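Local coordinates for possible thiol-disulfide isomerase (Cytophaga hutchinsonii, PDB 3HCZ), which is of unproven function but, as a thioredoxin-fold member of the AhpC/TSA family, probably exchanges thiols and disulfides, at residues L5-A11 / N121-K127; I35-W39 / F103-I109; W39-H45 / E78-F82. One frame throughout, in Å; residues are numbered along the deposited sequence. Where two conformers were deposited one is given.

Interaction 1. Residues L5-A11 / N121-K127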
loop_
_atom_site.group_PDB
_atom_site.type_symbol
_atom_site.label_atom_id
_atom_site.label_comp_id
_atom_site.label_asym_id
_atom_site.label_seq_id
_atom_site.Cartn_x
_atom_site.Cartn_y
_atom_site.Cartn_z
ATOM N N LEU A 5 9.168 -10.622 6.810
ATOM C CA LEU A 5 8.151 -11.118 5.872
ATOM C C LEU A 5 8.767 -11.875 4.702
ATOM O O LEU A 5 9.921 -11.625 4.301
ATOM C CB LEU A 5 7.273 -9.979 5.378
ATOM C CG LEU A 5 6.599 -9.165 6.467
ATOM C CD1 LEU A 5 5.693 -8.148 5.811
ATOM C CD2 LEU A 5 5.800 -10.062 7.389
ATOM N N LEU A 6 8.032 -12.861 4.203
ATOM C CA LEU A 6 8.548 -13.742 3.152
ATOM C C LEU A 6 7.606 -13.753 1.930
ATOM O O LEU A 6 6.383 -13.667 2.092
ATOM C CB LEU A 6 8.703 -15.165 3.684
ATOM C CG LEU A 6 9.645 -15.375 4.878
ATOM C CD1 LEU A 6 9.658 -16.841 5.387
ATOM C CD2 LEU A 6 11.044 -15.015 4.437
ATOM N N LEU A 7 8.159 -13.882 0.718
ATOM C CA LEU A 7 7.334 -14.232 -0.468
ATOM C C LEU A 7 6.470 -15.456 -0.246
ATOM O O LEU A 7 6.881 -16.428 0.387
ATOM C CB LEU A 7 8.224 -14.532 -1.683
ATOM C CG LEU A 7 8.953 -13.354 -2.325
ATOM C CD1 LEU A 7 9.709 -13.876 -3.583
ATOM C CD2 LEU A 7 8.030 -12.201 -2.690
ATOM N N GLY A 8 5.264 -15.425 -0.773
ATOM C CA GLY A 8 4.440 -16.618 -0.700
ATOM C C GLY A 8 3.712 -16.843 0.611
ATOM O O GLY A 8 3.015 -17.838 0.746
ATOM N N LYS A 9 3.858 -15.917 1.555
ATOM C CA LYS A 9 3.103 -15.923 2.817
ATOM C C LYS A 9 2.071 -14.823 2.737
ATOM O O LYS A 9 2.295 -13.831 2.018
ATOM C CB LYS A 9 4.030 -15.662 3.996
ATOM C CG LYS A 9 5.193 -16.645 4.063
ATOM C CD LYS A 9 4.739 -17.930 4.727
ATOM C CE LYS A 9 5.868 -18.872 5.064
ATOM N NZ LYS A 9 5.810 -19.973 4.080
ATOM N N LYS A 10 0.942 -14.996 3.432
ATOM C CA LYS A 10 -0.103 -13.945 3.473
ATOM C C LYS A 10 0.458 -12.756 4.259
ATOM O O LYS A 10 1.090 -12.947 5.317
ATOM C CB LYS A 10 -1.415 -14.495 4.070
ATOM C CG LYS A 10 -2.672 -13.721 3.642
ATOM C CD LYS A 10 -3.968 -14.517 3.944
ATOM C CE LYS A 10 -5.256 -13.661 3.876
ATOM N NZ LYS A 10 -6.525 -14.486 4.196
ATOM N N ALA A 11 0.302 -11.541 3.723
ATOM C CA ALA A 11 0.766 -10.336 4.410
ATOM C C ALA A 11 -0.037 -10.244 5.713
ATOM O O ALA A 11 -1.212 -10.638 5.728
ATOM C CB ALA A 11 0.526 -9.087 3.555
ATOM N N ASN A 121 -5.355 -13.043 -2.984
ATOM C CA ASN A 121 -5.553 -13.576 -1.626
ATOM C C ASN A 121 -4.595 -12.988 -0.585
ATOM O O ASN A 121 -4.410 -13.563 0.515
ATOM C CB ASN A 121 -5.456 -15.091 -1.674
ATOM C CG ASN A 121 -6.455 -15.690 -2.629
ATOM O OD1 ASN A 121 -7.667 -15.383 -2.572
ATOM N ND2 ASN A 121 -5.962 -16.498 -3.553
ATOM N N LYS A 122 -3.990 -11.850 -0.935
ATOM C CA LYS A 122 -3.104 -11.071 -0.035
ATOM C C LYS A 122 -1.790 -11.782 0.228
ATOM O O LYS A 122 -1.068 -11.413 1.174
ATOM C CB LYS A 122 -3.761 -10.666 1.295
ATOM C CG LYS A 122 -5.141 -9.973 1.141
ATOM C CD LYS A 122 -5.053 -8.707 0.265
ATOM C CE LYS A 122 -6.465 -8.133 -0.040
ATOM N NZ LYS A 122 -7.198 -9.078 -0.924
ATOM N N VAL A 123 -1.455 -12.741 -0.641
ATOM C CA VAL A 123 -0.111 -13.362 -0.589
ATOM C C VAL A 123 0.951 -12.409 -1.136
ATOM O O VAL A 123 0.761 -11.734 -2.163
ATOM C CB VAL A 123 -0.072 -14.646 -1.329
ATOM C CG1 VAL A 123 1.411 -15.160 -1.475
ATOM C CG2 VAL A 123 -0.942 -15.634 -0.605
ATOM N N ILE A 124 2.095 -12.358 -0.460
ATOM C CA ILE A 124 3.125 -11.436 -0.859
ATOM C C ILE A 124 3.794 -11.954 -2.131
ATOM O O ILE A 124 4.392 -13.067 -2.130
ATOM C CB ILE A 124 4.184 -11.269 0.286
ATOM C CG1 ILE A 124 3.530 -10.580 1.516
ATOM C CG2 ILE A 124 5.428 -10.452 -0.220
ATOM C CD1 ILE A 124 4.326 -10.805 2.809
ATOM N N ILE A 125 3.749 -11.149 -3.193
ATOM C CA ILE A 125 4.400 -11.575 -4.476
ATOM C C ILE A 125 5.597 -10.687 -4.887
ATOM O O ILE A 125 6.408 -11.087 -5.726
ATOM C CB ILE A 125 3.393 -11.724 -5.653
ATOM C CG1 ILE A 125 2.655 -10.401 -5.951
ATOM C CG2 ILE A 125 2.356 -12.845 -5.326
ATOM C CD1 ILE A 125 1.720 -10.509 -7.210
ATOM N N ALA A 126 5.735 -9.540 -4.235
ATOM C CA ALA A 126 6.869 -8.647 -4.395
ATOM C C ALA A 126 7.092 -7.866 -3.083
ATOM O O ALA A 126 6.141 -7.449 -2.424
ATOM C CB ALA A 126 6.687 -7.703 -5.600
ATOM N N LYS A 127 8.352 -7.736 -2.669
ATOM C CA LYS A 127 8.676 -7.084 -1.381
ATOM C C LYS A 127 9.554 -5.854 -1.587
ATOM O O LYS A 127 10.646 -5.976 -2.105
ATOM C CB LYS A 127 9.517 -8.004 -0.464
ATOM C CG LYS A 127 8.908 -9.356 -0.110
ATOM C CD LYS A 127 9.730 -10.006 1.056
ATOM C CE LYS A 127 10.782 -10.942 0.527
ATOM N NZ LYS A 127 11.390 -11.816 1.596
HETATM O O HOH W 1 11.076 -14.399 0.703
#
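Lys127 reaches from the edge strand 124-127 to the N-terminal segment, where its NZ is gripped by Leu5 O at 3.1 Å and by a water at 2.8 Å. The same water accepts from Leu7 N, adding an indirect tie between the lysine and the segment. The lysine chain turns at chi3 (-95°), which carries CE and NZ toward Leu5 O, while CD already lies against that oxygen; CG meets Leu7 CD2 as the two side chains cross obliquely. Three backbone bonds continue the contact. Gly8 N points almost straight at Ile124 O (2.9 Å, 176° at the hydrogen) and lies in the carbonyl plane. Ile124 N returns the bond to Lys9 O at 2.9 Å, and Ala11 N meets Lys122 O at the same length. A thioredoxin-like sheet ends at strand 124-127, and here the incoming segment lines its outer margin through a single beta bridge between Lys10 and Val123. The type II turn of Leu6 to Lys9 carries Gly8 at a positive phi that a side chain would crowd, and Val123 CG1 comes to 3.4 Å from its CA. Ile124 fills the inside: CD1 meets Leu5 CB, CG1 lies against Ala11 CB, and CG2 faces Leu7 CD2. Toward strand 114-118, Ile125 and Ala126 both pair with Val117 in a classic beta bulge. In Lys10, with CG anti to the backbone N (chi1 -156°) and the chain extended beyond it, CG, CD and CE run alongside Asn121 O; the lysine also makes a cation-pi contact with Tyr27.

Interaction 2. Residues I35-W39 / F103-I109; sequences ILFFW and FKITYDI
Three rings, Phe38 of strand 33-39 with Phe103 and Tyr107 of the short helix 103-107, form the aromatic part of this contact. Phe38 CZ sits over the centre of the Tyr107 ring, 3.5 Å from Tyr107 CG, and the rings meet at a slant (48°). Phe38 and Phe103 touch along their edges: Phe38 CE1 and Phe103 CE1 are 3.8 Å apart, with the planes 76° apart. The second kind of contact is CH-pi, with Ile109 CD1 over one face of Phe38, 3.9 Å from the ring centroid. With chi1 at -60°, CG of Phe38 lies opposite its carbonyl carbon, and the ring extends with one face to Ile109, its CD1-CE1 side to Phe103 and CZ to Tyr107. Aliphatic contact comes last: Leu36 CD2 touches Tyr107 OH at 3.3 Å and CE2 at 3.5 Å, the side chains approaching from opposite directions. Behind the aromatic residues, Phe103 O accepts from Tyr107 N and Ile109 N on opposite faces of its plane, which ties Ile109 back to the helix. The chemistry implies cohesion by shape and burial on one face of the central strand, the buried polar atom Tyr107 OH being satisfied by Pro12 O.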
loop_
_atom_site.group_PDB
_atom_site.type_symbol
_atom_site.label_atom_id
_atom_site.label_comp_id
_atom_site.label_asym_id
_atom_site.label_seq_id
_atom_site.Cartn_x
_atom_site.Cartn_y
_atom_site.Cartn_z
ATOM N N ILE A 35 -1.628 -3.269 -3.883
ATOM C CA ILE A 35 -0.355 -2.650 -3.596
ATOM C C ILE A 35 -0.431 -2.141 -2.145
ATOM O O ILE A 35 -1.239 -1.257 -1.837
ATOM C CB ILE A 35 -0.065 -1.479 -4.579
ATOM C CG1 ILE A 35 -0.315 -1.889 -6.043
ATOM C CG2 ILE A 35 1.358 -0.927 -4.378
ATOM C CD1 ILE A 35 0.406 -3.160 -6.471
ATOM N N LEU A 36 0.378 -2.714 -1.277
ATOM C CA LEU A 36 0.411 -2.280 0.061
ATOM C C LEU A 36 1.479 -1.180 0.127
ATOM O O LEU A 36 2.660 -1.442 -0.108
ATOM C CB LEU A 36 0.679 -3.480 0.984
ATOM C CG LEU A 36 0.872 -3.190 2.455
ATOM C CD1 LEU A 36 -0.293 -2.302 3.065
ATOM C CD2 LEU A 36 0.929 -4.581 3.126
ATOM N N PHE A 37 1.072 0.044 0.459
ATOM C CA PHE A 37 2.020 1.194 0.398
ATOM C C PHE A 37 2.095 2.003 1.691
ATOM O O PHE A 37 1.174 2.749 2.016
ATOM C CB PHE A 37 1.632 2.081 -0.809
ATOM C CG PHE A 37 2.561 3.199 -1.079
ATOM C CD1 PHE A 37 3.858 2.963 -1.570
ATOM C CD2 PHE A 37 2.158 4.514 -0.844
ATOM C CE1 PHE A 37 4.735 4.056 -1.842
ATOM C CE2 PHE A 37 3.024 5.591 -1.105
ATOM C CZ PHE A 37 4.308 5.352 -1.610
ATOM N N PHE A 38 3.222 1.904 2.403
ATOM C CA PHE A 38 3.368 2.601 3.678
ATOM C C PHE A 38 4.095 3.911 3.429
ATOM O O PHE A 38 5.158 3.926 2.788
ATOM C CB PHE A 38 4.142 1.766 4.715
ATOM C CG PHE A 38 3.503 0.448 5.054
ATOM C CD1 PHE A 38 2.590 0.345 6.132
ATOM C CD2 PHE A 38 3.843 -0.717 4.332
ATOM C CE1 PHE A 38 1.958 -0.887 6.454
ATOM C CE2 PHE A 38 3.239 -1.978 4.659
ATOM C CZ PHE A 38 2.288 -2.064 5.711
ATOM N N TRP A 39 3.535 5.005 3.940
ATOM C CA TRP A 39 4.058 6.336 3.635
ATOM C C TRP A 39 3.757 7.290 4.775
ATOM O O TRP A 39 2.999 6.968 5.716
ATOM C CB TRP A 39 3.485 6.859 2.298
ATOM C CG TRP A 39 2.046 7.248 2.371
ATOM C CD1 TRP A 39 0.936 6.399 2.423
ATOM C CD2 TRP A 39 1.543 8.580 2.436
ATOM N NE1 TRP A 39 -0.221 7.159 2.478
ATOM C CE2 TRP A 39 0.132 8.492 2.503
ATOM C CE3 TRP A 39 2.153 9.850 2.436
ATOM C CZ2 TRP A 39 -0.679 9.632 2.579
ATOM C CZ3 TRP A 39 1.350 10.983 2.504
ATOM C CH2 TRP A 39 -0.052 10.864 2.567
ATOM N N PHE A 103 3.912 -0.692 13.378
ATOM C CA PHE A 103 4.523 -0.741 12.021
ATOM C C PHE A 103 5.932 -1.331 12.034
ATOM O O PHE A 103 6.366 -1.983 11.072
ATOM C CB PHE A 103 4.495 0.606 11.308
ATOM C CG PHE A 103 3.106 1.098 11.009
ATOM C CD1 PHE A 103 2.401 0.589 9.954
ATOM C CD2 PHE A 103 2.538 2.095 11.783
ATOM C CE1 PHE A 103 1.098 1.010 9.651
ATOM C CE2 PHE A 103 1.246 2.537 11.503
ATOM C CZ PHE A 103 0.529 2.018 10.436
ATOM N N LYS A 104 6.623 -1.112 13.136
ATOM C CA LYS A 104 7.942 -1.697 13.328
ATOM C C LYS A 104 7.949 -3.188 13.615
ATOM O O LYS A 104 8.649 -3.932 12.939
ATOM C CB LYS A 104 8.700 -0.961 14.404
ATOM C CG LYS A 104 9.755 -0.047 13.832
ATOM C CD LYS A 104 9.282 1.380 13.874
ATOM C CE LYS A 104 10.358 2.207 14.533
ATOM N NZ LYS A 104 9.876 3.595 14.653
ATOM N N ILE A 105 7.159 -3.650 14.578
ATOM C CA ILE A 105 7.120 -5.094 14.840
ATOM C C ILE A 105 6.518 -5.840 13.641
ATOM O O ILE A 105 7.136 -6.749 13.098
ATOM C CB ILE A 105 6.375 -5.492 16.158
ATOM C CG1 ILE A 105 7.134 -4.967 17.384
ATOM C CG2 ILE A 105 6.073 -7.055 16.208
ATOM C CD1 ILE A 105 6.438 -5.229 18.729
ATOM N N THR A 106 5.319 -5.449 13.222
ATOM C CA THR A 106 4.592 -6.234 12.233
ATOM C C THR A 106 5.159 -6.153 10.791
ATOM O O THR A 106 5.224 -7.166 10.090
ATOM C CB THR A 106 3.067 -5.931 12.312
ATOM O OG1 THR A 106 2.633 -6.089 13.678
ATOM C CG2 THR A 106 2.278 -6.896 11.454
ATOM N N TYR A 107 5.568 -4.969 10.351
ATOM C CA TYR A 107 5.951 -4.747 8.943
ATOM C C TYR A 107 7.373 -4.243 8.745
ATOM O O TYR A 107 7.805 -4.031 7.599
ATOM C CB TYR A 107 4.932 -3.818 8.230
ATOM C CG TYR A 107 3.781 -4.556 7.578
ATOM C CD1 TYR A 107 2.545 -4.706 8.243
ATOM C CD2 TYR A 107 3.932 -5.130 6.296
ATOM C CE1 TYR A 107 1.484 -5.421 7.631
ATOM C CE2 TYR A 107 2.876 -5.833 5.692
ATOM C CZ TYR A 107 1.650 -5.939 6.362
ATOM O OH TYR A 107 0.616 -6.614 5.769
ATOM N N ASP A 108 8.113 -4.072 9.840
ATOM C CA ASP A 108 9.488 -3.549 9.776
ATOM C C ASP A 108 9.628 -2.237 9.007
ATOM O O ASP A 108 10.550 -2.075 8.194
ATOM C CB ASP A 108 10.432 -4.618 9.232
ATOM C CG ASP A 108 10.564 -5.780 10.189
ATOM O OD1 ASP A 108 11.121 -5.562 11.291
ATOM O OD2 ASP A 108 10.081 -6.898 9.877
ATOM N N ILE A 109 8.716 -1.298 9.280
ATOM C CA ILE A 109 8.750 0.018 8.637
ATOM C C ILE A 109 9.707 0.972 9.367
ATOM O O ILE A 109 9.419 1.400 10.491
ATOM C CB ILE A 109 7.328 0.662 8.548
ATOM C CG1 ILE A 109 6.320 -0.311 7.915
ATOM C CG2 ILE A 109 7.391 1.963 7.754
ATOM C CD1 ILE A 109 6.638 -0.688 6.439
#

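Interaction 3. Residues W39-H45 / E78-F82; sequences WDSQCGH and EWLKF
Ser41 and Trp79 bring the two backbones nearest, their CA atoms 5.8 Å apart, where the 3-10 turn 41-43 following strand 33-39 lies against helix 77-86. With chi1 at 72°, Trp39 CG tucks over the backbone and the indole extends to the helix. Its CH2 presses to 3.3 Å from Phe82 CD2, and its CZ3 rests over one face of the Phe82 ring, offset toward the rim, with the planes 49° apart. Beside it, Trp39 CZ2 meets the edge of Trp79 at CD1, 3.6 Å away, and one water accepts from both indole NE1 atoms. The loop these rings back leads into Cys43-Gly44-His45, the start of a Cys-X-X-Cys sequence, placed after the first strand and before helix 49-60 as in thioredoxin-fold oxidoreductases. An Asx turn shapes it: Gln42 N donates to Asp40 OD1 at 2.9 Å, from above the carboxylate plane. Gln42 folds back to give NE2 to Ser41 OG at 2.8 Å, within its amide plane, while Glu73 also bonds that hydroxyl; both NE2 and OG press on Glu78 CB. Phe82 CE1 reaches on to the carbonyls Gly44 O and His45 O. With an alanine in place of Phe82, the indole of Trp39 would probably lose the ring it rests on and shift more freely, the Gly44-His45 carbonyls losing their aromatic neighbour. On the helix's own surface, Lys81 NZ bridges to the syn lone pair of Glu78 OE2 at 3.0 Å.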
loop_
_atom_site.group_PDB
_atom_site.type_symbol
_atom_site.label_atom_id
_atom_site.label_comp_id
_atom_site.label_asym_id
_atom_site.label_seq_id
_atom_site.Cartn_x
_atom_site.Cartn_y
_atom_site.Cartn_z
ATOM N N TRP A 39 3.535 5.005 3.940
ATOM C CA TRP A 39 4.058 6.336 3.635
ATOM C C TRP A 39 3.757 7.290 4.775
ATOM O O TRP A 39 2.999 6.968 5.716
ATOM C CB TRP A 39 3.485 6.859 2.298
ATOM C CG TRP A 39 2.046 7.248 2.371
ATOM C CD1 TRP A 39 0.936 6.399 2.423
ATOM C CD2 TRP A 39 1.543 8.580 2.436
ATOM N NE1 TRP A 39 -0.221 7.159 2.478
ATOM C CE2 TRP A 39 0.132 8.492 2.503
ATOM C CE3 TRP A 39 2.153 9.850 2.436
ATOM C CZ2 TRP A 39 -0.679 9.632 2.579
ATOM C CZ3 TRP A 39 1.350 10.983 2.504
ATOM C CH2 TRP A 39 -0.052 10.864 2.567
ATOM N N ASP A 40 4.398 8.466 4.717
ATOM C CA ASP A 40 4.341 9.447 5.800
ATOM C C ASP A 40 4.349 10.826 5.147
ATOM O O ASP A 40 5.257 11.147 4.372
ATOM C CB ASP A 40 5.568 9.243 6.710
ATOM C CG ASP A 40 5.590 10.147 7.923
ATOM O OD1 ASP A 40 4.808 11.116 8.048
ATOM O OD2 ASP A 40 6.478 9.899 8.766
ATOM N N SER A 41 3.337 11.636 5.441
ATOM C CA SER A 41 3.286 12.990 4.859
ATOM C C SER A 41 4.453 13.844 5.345
ATOM O O SER A 41 4.904 14.767 4.652
ATOM C CB SER A 41 1.943 13.668 5.171
ATOM O OG SER A 41 1.934 14.155 6.513
ATOM N N GLN A 42 4.981 13.515 6.516
ATOM C CA GLN A 42 6.097 14.291 7.056
ATOM C C GLN A 42 7.407 14.067 6.334
ATOM O O GLN A 42 8.405 14.678 6.670
ATOM C CB GLN A 42 6.235 14.060 8.551
ATOM C CG GLN A 42 4.949 14.460 9.283
ATOM C CD GLN A 42 4.495 15.860 8.901
ATOM O OE1 GLN A 42 5.032 16.829 9.410
ATOM N NE2 GLN A 42 3.504 15.975 8.009
ATOM N N CYS A 43 7.406 13.219 5.316
ATOM C CA CYS A 43 8.580 13.086 4.450
ATOM C C CYS A 43 8.701 14.246 3.507
ATOM O O CYS A 43 9.734 14.400 2.867
ATOM C CB CYS A 43 8.501 11.817 3.614
ATOM S SG CYS A 43 8.804 10.371 4.564
ATOM N N GLY A 44 7.652 15.046 3.407
ATOM C CA GLY A 44 7.702 16.340 2.709
ATOM C C GLY A 44 6.518 16.466 1.765
ATOM O O GLY A 44 6.037 15.466 1.220
ATOM N N HIS A 45 6.066 17.701 1.571
ATOM C CA HIS A 45 4.967 18.021 0.660
ATOM C C HIS A 45 5.272 17.591 -0.799
ATOM O O HIS A 45 4.375 17.190 -1.535
ATOM C CB HIS A 45 4.626 19.515 0.781
ATOM C CG HIS A 45 3.614 19.993 -0.217
ATOM N ND1 HIS A 45 2.285 19.602 -0.183
ATOM C CD2 HIS A 45 3.733 20.834 -1.276
ATOM C CE1 HIS A 45 1.632 20.180 -1.179
ATOM N NE2 HIS A 45 2.488 20.928 -1.859
ATOM N N GLU A 78 -2.190 16.253 9.101
ATOM C CA GLU A 78 -1.246 16.381 7.989
ATOM C C GLU A 78 -1.517 15.352 6.882
ATOM O O GLU A 78 -1.337 15.636 5.685
ATOM C CB GLU A 78 0.199 16.243 8.470
ATOM C CG GLU A 78 0.621 17.432 9.366
ATOM C CD GLU A 78 0.331 18.792 8.700
ATOM O OE1 GLU A 78 0.829 19.049 7.564
ATOM O OE2 GLU A 78 -0.390 19.614 9.318
ATOM N N TRP A 79 -1.935 14.161 7.306
ATOM C CA TRP A 79 -2.340 13.118 6.384
ATOM C C TRP A 79 -3.471 13.624 5.465
ATOM O O TRP A 79 -3.387 13.522 4.230
ATOM C CB TRP A 79 -2.791 11.928 7.222
ATOM C CG TRP A 79 -3.427 10.795 6.503
ATOM C CD1 TRP A 79 -2.920 10.118 5.401
ATOM C CD2 TRP A 79 -4.657 10.138 6.849
ATOM N NE1 TRP A 79 -3.784 9.084 5.052
ATOM C CE2 TRP A 79 -4.860 9.093 5.906
ATOM C CE3 TRP A 79 -5.610 10.330 7.855
ATOM C CZ2 TRP A 79 -5.978 8.224 5.960
ATOM C CZ3 TRP A 79 -6.742 9.476 7.903
ATOM C CH2 TRP A 79 -6.910 8.434 6.958
ATOM N N LEU A 80 -4.517 14.181 6.067
ATOM C CA LEU A 80 -5.667 14.640 5.282
ATOM C C LEU A 80 -5.290 15.835 4.397
ATOM O O LEU A 80 -5.723 15.903 3.223
ATOM C CB LEU A 80 -6.884 14.952 6.179
ATOM C CG LEU A 80 -7.408 13.734 6.969
ATOM C CD1 LEU A 80 -8.531 14.046 7.951
ATOM C CD2 LEU A 80 -7.861 12.661 5.969
ATOM N N LYS A 81 -4.490 16.753 4.948
ATOM C CA LYS A 81 -3.996 17.895 4.178
ATOM C C LYS A 81 -3.214 17.452 2.937
ATOM O O LYS A 81 -3.361 18.010 1.842
ATOM C CB LYS A 81 -3.117 18.803 5.053
ATOM C CG LYS A 81 -2.587 20.022 4.292
ATOM C CD LYS A 81 -1.684 20.957 5.142
ATOM C CE LYS A 81 -2.201 21.165 6.579
ATOM N NZ LYS A 81 -1.150 21.839 7.439
ATOM N N PHE A 82 -2.373 16.452 3.107
ATOM C CA PHE A 82 -1.638 15.927 1.971
ATOM C C PHE A 82 -2.603 15.314 0.946
ATOM O O PHE A 82 -2.476 15.586 -0.252
ATOM C CB PHE A 82 -0.653 14.871 2.442
ATOM C CG PHE A 82 0.301 14.417 1.390
ATOM C CD1 PHE A 82 1.609 14.908 1.360
ATOM C CD2 PHE A 82 -0.086 13.456 0.467
ATOM C CE1 PHE A 82 2.515 14.481 0.396
ATOM C CE2 PHE A 82 0.807 13.004 -0.501
ATOM C CZ PHE A 82 2.119 13.503 -0.540
HETATM O O HOH W 2 -3.029 7.108 3.085
#

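In the fold
Burial separates the three contacts: interaction 2 lies wholly in the core, whereas interactions 1 and 3 are only partly buried, on opposite sides of the chain's centre. Strand 33-39 supplies Phe38 to interaction 2 and Trp39 to interaction 3, and these two side chains point to different faces of the sheet. Interactions 1 and 2 touch directly, since Leu5 and Ala11 pack on Tyr107, and so the edge segment also rests against that residue of helix 103-107. The chemistry follows position: backbone bonding dominates at the sheet margin, rings and aliphatic groups fill the core, and interaction 3 mixes an aromatic cluster with water and polar side chains beside the Cys-X-X-Cys loop.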